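Local atomic coordinates of Lmo0325 protein (Listeria monocytogenes EGD-e, PDB entry 4RYK), a protein that probably binds DNA through a helix-turn-helix domain and regulates transcription. Residues R35-G40 with G44-T49; A255-M258 with E264-Y267. One frame throughout, in Å; residues are numbered along the deposited sequence.

The two contacts lie in series along the chain and in different parts of it. Interaction 1 is in the helix-turn-helix region, where helix 35-42 turns back through the loop before helix 50-60. Interaction 2 is in the Rgg C-terminal region, between helices 243-259 and 263-279. They sit on opposite sides of the chain's centre. Their centres are 64 Å apart and their nearest atoms about 49 Å apart, so they do not touch. Interaction 1 lies near the bound glycan: the Tyr37 side chain is about 6 Å from the fructose unit and about 7 Å from the glucose unit. Both contacts include an aromatic ring faced by a nitrogen-bearing side chain.

Interaction 1: residues R35-G40 with G44-T49; sequences RSYAIG and GKHEIT
Lys45 N donates to Gly40 O at 2.8 Å. This is the firmest polar link between residues 35-40 and 44-49. The N-H points well at the oxygen, at 159°, but the donor lies above the carbonyl plane. Gly44, with its positive phi, ends helix 35-42 in a Schellman motif, and the bond from Lys45 N, reaching five residues back, is the 6→1 bond of that motif. A second, weak bond runs from His46 ND1 to Tyr37 O over 3.4 Å, so the imidazole also reaches the backbone of the helix.

The same imidazole stacks face to face on the Tyr37 ring. The centroids are 3.8 Å apart and the planes are tilted by 16°. Tyr37 CE1 lies over the middle of the imidazole, 3.3 Å from His46 CD2, while ND1 lies over the middle of the phenol. Tyr37 CG is anti to the backbone N (chi1 -160°), and this torsion brings the end of the ring close to the 44-49 loop. His46 CB packs on the phenol end, 3.3 Å from Tyr37 OH. Ile48 CD1 lies at the ring edge, 4.2 Å from Tyr37 CE2. Gly40 CA comes within 3.6 Å of His46 ND1, a close approach made at a position with no side chain.

Ser34 OG makes a weak hydrogen bond with Tyr37 N. Glu47 OE1 bonds to Ser51 OG of the second subunit. Thr49 is the N-cap of helix 50-60, through a weak bond between OG1 and Leu52 N. This loop therefore joins two helices of the helix-turn-helix domain and takes part in the dimer contact.

The stack and the weak bond together limit the rotation of the imidazole. The weak bond is consistent with a proton on ND1.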
loop_
_atom_site.group_PDB
_atom_site.type_symbol
_atom_site.label_atom_id
_atom_site.label_comp_id
_atom_site.label_asym_id
_atom_site.label_seq_id
_atom_site.Cartn_x
_atom_site.Cartn_y
_atom_site.Cartn_z
ATOM N N ARG A 35 9.214 21.069 -28.415
ATOM C CA ARG A 35 9.740 19.962 -29.130
ATOM C C ARG A 35 11.169 19.673 -28.746
ATOM O O ARG A 35 11.491 18.577 -28.336
ATOM C CB ARG A 35 9.630 20.239 -30.635
ATOM C CG ARG A 35 10.299 19.201 -31.548
ATOM C CD ARG A 35 9.530 17.875 -31.685
ATOM N NE ARG A 35 8.473 17.705 -30.669
ATOM C CZ ARG A 35 8.566 16.998 -29.532
ATOM N NH1 ARG A 35 9.696 16.332 -29.223
ATOM N NH2 ARG A 35 7.509 16.974 -28.689
ATOM N N SER A 36 12.037 20.650 -28.867
ATOM C CA SER A 36 13.442 20.365 -28.659
ATOM C C SER A 36 13.762 20.186 -27.197
ATOM O O SER A 36 14.692 19.469 -26.841
ATOM C CB SER A 36 14.296 21.468 -29.238
ATOM O OG SER A 36 13.815 22.695 -28.781
ATOM N N TYR A 37 12.996 20.829 -26.334
ATOM C CA TYR A 37 13.210 20.612 -24.935
ATOM C C TYR A 37 12.897 19.138 -24.635
ATOM O O TYR A 37 13.660 18.470 -23.939
ATOM C CB TYR A 37 12.400 21.578 -24.071
ATOM C CG TYR A 37 12.990 21.646 -22.700
ATOM C CD1 TYR A 37 14.060 22.512 -22.394
ATOM C CD2 TYR A 37 12.543 20.788 -21.711
ATOM C CE1 TYR A 37 14.637 22.521 -21.112
ATOM C CE2 TYR A 37 13.103 20.790 -20.447
ATOM C CZ TYR A 37 14.137 21.651 -20.152
ATOM O OH TYR A 37 14.611 21.579 -18.868
ATOM N N ALA A 38 11.823 18.625 -25.234
ATOM C CA ALA A 38 11.420 17.238 -25.035
ATOM C C ALA A 38 12.501 16.243 -25.532
ATOM O O ALA A 38 12.807 15.248 -24.873
ATOM C CB ALA A 38 10.086 16.987 -25.746
ATOM N N ILE A 39 13.066 16.542 -26.684
ATOM C CA ILE A 39 14.162 15.760 -27.240
ATOM C C ILE A 39 15.337 15.729 -26.288
ATOM O O ILE A 39 15.867 14.674 -25.999
ATOM C CB ILE A 39 14.616 16.342 -28.592
ATOM C CG1 ILE A 39 13.572 15.974 -29.671
ATOM C CG2 ILE A 39 16.000 15.824 -28.963
ATOM C CD1 ILE A 39 13.682 16.737 -30.983
ATOM N N GLY A 40 15.741 16.885 -25.780
ATOM C CA GLY A 40 16.793 16.938 -24.778
ATOM C C GLY A 40 16.483 16.175 -23.506
ATOM O O GLY A 40 17.319 15.414 -23.019
ATOM N N GLY A 44 18.325 12.825 -21.553
ATOM C CA GLY A 44 18.968 13.152 -20.293
ATOM C C GLY A 44 19.787 14.425 -20.340
ATOM O O GLY A 44 20.685 14.623 -19.546
ATOM N N LYS A 45 19.494 15.306 -21.268
ATOM C CA LYS A 45 20.225 16.532 -21.316
ATOM C C LYS A 45 19.539 17.691 -20.617
ATOM O O LYS A 45 20.123 18.753 -20.517
ATOM C CB LYS A 45 20.577 16.872 -22.762
ATOM C CG LYS A 45 21.779 16.083 -23.270
ATOM C CD LYS A 45 22.949 16.233 -22.295
ATOM C CE LYS A 45 24.306 15.935 -22.905
ATOM N NZ LYS A 45 24.721 14.558 -22.537
ATOM N N HIS A 46 18.319 17.525 -20.137
ATOM C CA HIS A 46 17.645 18.606 -19.399
ATOM C C HIS A 46 17.031 18.096 -18.118
ATOM O O HIS A 46 16.314 17.113 -18.169
ATOM C CB HIS A 46 16.481 19.151 -20.187
ATOM C CG HIS A 46 16.875 20.050 -21.289
ATOM N ND1 HIS A 46 16.520 19.811 -22.598
ATOM C CD2 HIS A 46 17.609 21.184 -21.292
ATOM C CE1 HIS A 46 17.017 20.763 -23.367
ATOM N NE2 HIS A 46 17.683 21.610 -22.599
ATOM N N GLU A 47 17.263 18.789 -17.008
ATOM C CA GLU A 47 16.621 18.509 -15.718
ATOM C C GLU A 47 15.170 18.998 -15.731
ATOM O O GLU A 47 14.893 20.162 -15.873
ATOM C CB GLU A 47 17.367 19.221 -14.580
ATOM C CG GLU A 47 18.733 18.652 -14.248
ATOM C CD GLU A 47 18.671 17.318 -13.531
ATOM O OE1 GLU A 47 17.568 16.833 -13.159
ATOM O OE2 GLU A 47 19.756 16.746 -13.324
ATOM N N ILE A 48 14.219 18.108 -15.594
ATOM C CA ILE A 48 12.818 18.547 -15.631
ATOM C C ILE A 48 12.423 19.156 -14.259
ATOM O O ILE A 48 12.885 18.658 -13.213
ATOM C CB ILE A 48 11.937 17.318 -16.063
ATOM C CG1 ILE A 48 10.585 17.732 -16.663
ATOM C CG2 ILE A 48 11.818 16.268 -14.935
ATOM C CD1 ILE A 48 10.665 18.775 -17.750
ATOM N N THR A 49 11.570 20.177 -14.245
ATOM C CA THR A 49 10.930 20.561 -12.978
ATOM C C THR A 49 9.900 19.561 -12.593
ATOM O O THR A 49 9.290 18.910 -13.443
ATOM C CB THR A 49 10.235 21.917 -13.022
ATOM O OG1 THR A 49 9.198 21.885 -13.990
ATOM C CG2 THR A 49 11.234 23.024 -13.361
#

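Interaction 2: residues A255-M258 with E264-Y267; sequences AIWM and EKGY
Lys265 lies across one face of the Trp257 indole. Its ammonium nitrogen NZ stands 4.3 Å from the centroid of the six-membered ring, 21° off the normal, in a cation-pi contact. CE is also over this ring, at 4.1 Å from the centroid, and makes a CH-pi contact. Nearer the backbone, Lys265 CG is 4.0 Å from Trp257 CE3. The lysine thus covers the benzo ring with its methylenes as well as its charge. With chi1 at -176° Lys265 points CG away from its own N, and the fully extended chain beyond is carried across the face of the six-membered ring.

Gly266 sits on the face of its helix turned toward Trp257 and Met258, and its lack of a side chain lets the helices close in. Its CA meets the edge of the indole and lies 3.7 Å from Trp257 CB. The CA atoms of Trp257 and Gly266 are 4.7 Å apart, a very close approach for two helices.

Next along the helix, selenomethionine Met258 leans over the backbone of the second helix. Its CG is 3.6 Å from Tyr267 N. The extended chi2 (-167°) brings SE to 3.8 Å from Tyr267 CB, and the bend at chi3 turns only the terminal CE. SE also sits at the edge of the tyrosine ring, a Met-aromatic contact.

Glu262 OE2 forms a salt bridge with Lys265 NZ and probably helps keep it over the ring. Leu293, Phe296 and Leu297 of helix 283-300 pack on Met258, and Leu297 also touches Tyr267.

The contact joins the antiparallel helices 243-259 and 263-279 next to their short turn, as in the hairpins of TPR-like domains. No hydrogen bond crosses it. Cohesion comes from close apolar packing inside, with a cation-pi pair on the more exposed side, where Lys265 lies.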
loop_
_atom_site.group_PDB
_atom_site.type_symbol
_atom_site.label_atom_id
_atom_site.label_comp_id
_atom_site.label_asym_id
_atom_site.label_seq_id
_atom_site.Cartn_x
_atom_site.Cartn_y
_atom_site.Cartn_z
ATOM N N ALA A 255 -7.739 -11.490 24.447
ATOM C CA ALA A 255 -6.906 -11.422 25.640
ATOM C C ALA A 255 -7.528 -10.490 26.687
ATOM O O ALA A 255 -7.570 -10.811 27.867
ATOM C CB ALA A 255 -5.517 -10.920 25.254
ATOM N N ILE A 256 -7.998 -9.329 26.242
ATOM C CA ILE A 256 -8.633 -8.384 27.131
ATOM C C ILE A 256 -9.916 -8.926 27.747
ATOM O O ILE A 256 -10.181 -8.717 28.941
ATOM C CB ILE A 256 -8.875 -7.056 26.435
ATOM C CG1 ILE A 256 -7.507 -6.410 26.111
ATOM C CG2 ILE A 256 -9.713 -6.149 27.329
ATOM C CD1 ILE A 256 -7.589 -5.083 25.396
ATOM N N TRP A 257 -10.692 -9.642 26.966
ATOM C CA TRP A 257 -11.841 -10.325 27.539
ATOM C C TRP A 257 -11.439 -11.275 28.650
ATOM O O TRP A 257 -12.108 -11.325 29.701
ATOM C CB TRP A 257 -12.645 -11.069 26.476
ATOM C CG TRP A 257 -13.542 -10.164 25.688
ATOM C CD1 TRP A 257 -14.045 -8.964 26.081
ATOM C CD2 TRP A 257 -14.053 -10.397 24.372
ATOM N NE1 TRP A 257 -14.834 -8.438 25.091
ATOM C CE2 TRP A 257 -14.870 -9.308 24.041
ATOM C CE3 TRP A 257 -13.920 -11.444 23.453
ATOM C CZ2 TRP A 257 -15.531 -9.208 22.810
ATOM C CZ3 TRP A 257 -14.594 -11.356 22.238
ATOM C CH2 TRP A 257 -15.389 -10.241 21.931
HETATM N N MSE A 258 -10.353 -12.016 28.464
HETATM C CA MSE A 258 -9.909 -12.934 29.513
HETATM C C MSE A 258 -9.585 -12.189 30.777
HETATM O O MSE A 258 -9.938 -12.599 31.851
HETATM C CB MSE A 258 -8.715 -13.768 29.060
HETATM C CG MSE A 258 -9.135 -14.684 27.928
HETATM SE SE MSE A 258 -7.822 -16.070 27.517
HETATM C CE MSE A 258 -6.871 -15.098 26.121
ATOM N N GLU A 264 -13.842 -17.654 28.837
ATOM C CA GLU A 264 -13.982 -18.661 27.798
ATOM C C GLU A 264 -14.241 -18.025 26.442
ATOM O O GLU A 264 -13.827 -18.558 25.416
ATOM C CB GLU A 264 -15.054 -19.696 28.153
ATOM C CG GLU A 264 -14.721 -20.487 29.424
ATOM C CD GLU A 264 -13.489 -21.388 29.305
ATOM O OE1 GLU A 264 -13.224 -21.870 28.176
ATOM O OE2 GLU A 264 -12.805 -21.638 30.341
ATOM N N LYS A 265 -14.945 -16.894 26.456
ATOM C CA LYS A 265 -15.242 -16.113 25.259
ATOM C C LYS A 265 -13.931 -15.522 24.723
ATOM O O LYS A 265 -13.671 -15.552 23.537
ATOM C CB LYS A 265 -16.204 -14.995 25.654
ATOM C CG LYS A 265 -16.733 -14.116 24.547
ATOM C CD LYS A 265 -17.381 -12.882 25.156
ATOM C CE LYS A 265 -18.227 -12.136 24.135
ATOM N NZ LYS A 265 -18.724 -10.850 24.693
ATOM N N GLY A 266 -13.116 -14.990 25.632
ATOM C CA GLY A 266 -11.807 -14.430 25.284
ATOM C C GLY A 266 -10.866 -15.483 24.732
ATOM O O GLY A 266 -10.246 -15.315 23.679
ATOM N N TYR A 267 -10.783 -16.602 25.420
ATOM C CA TYR A 267 -9.934 -17.680 24.982
ATOM C C TYR A 267 -10.325 -18.221 23.611
ATOM O O TYR A 267 -9.453 -18.428 22.788
ATOM C CB TYR A 267 -9.995 -18.798 25.980
ATOM C CG TYR A 267 -9.111 -19.952 25.662
ATOM C CD1 TYR A 267 -7.731 -19.829 25.717
ATOM C CD2 TYR A 267 -9.653 -21.191 25.351
ATOM C CE1 TYR A 267 -6.912 -20.912 25.439
ATOM C CE2 TYR A 267 -8.845 -22.280 25.079
ATOM C CZ TYR A 267 -7.486 -22.132 25.125
ATOM O OH TYR A 267 -6.706 -23.205 24.842
#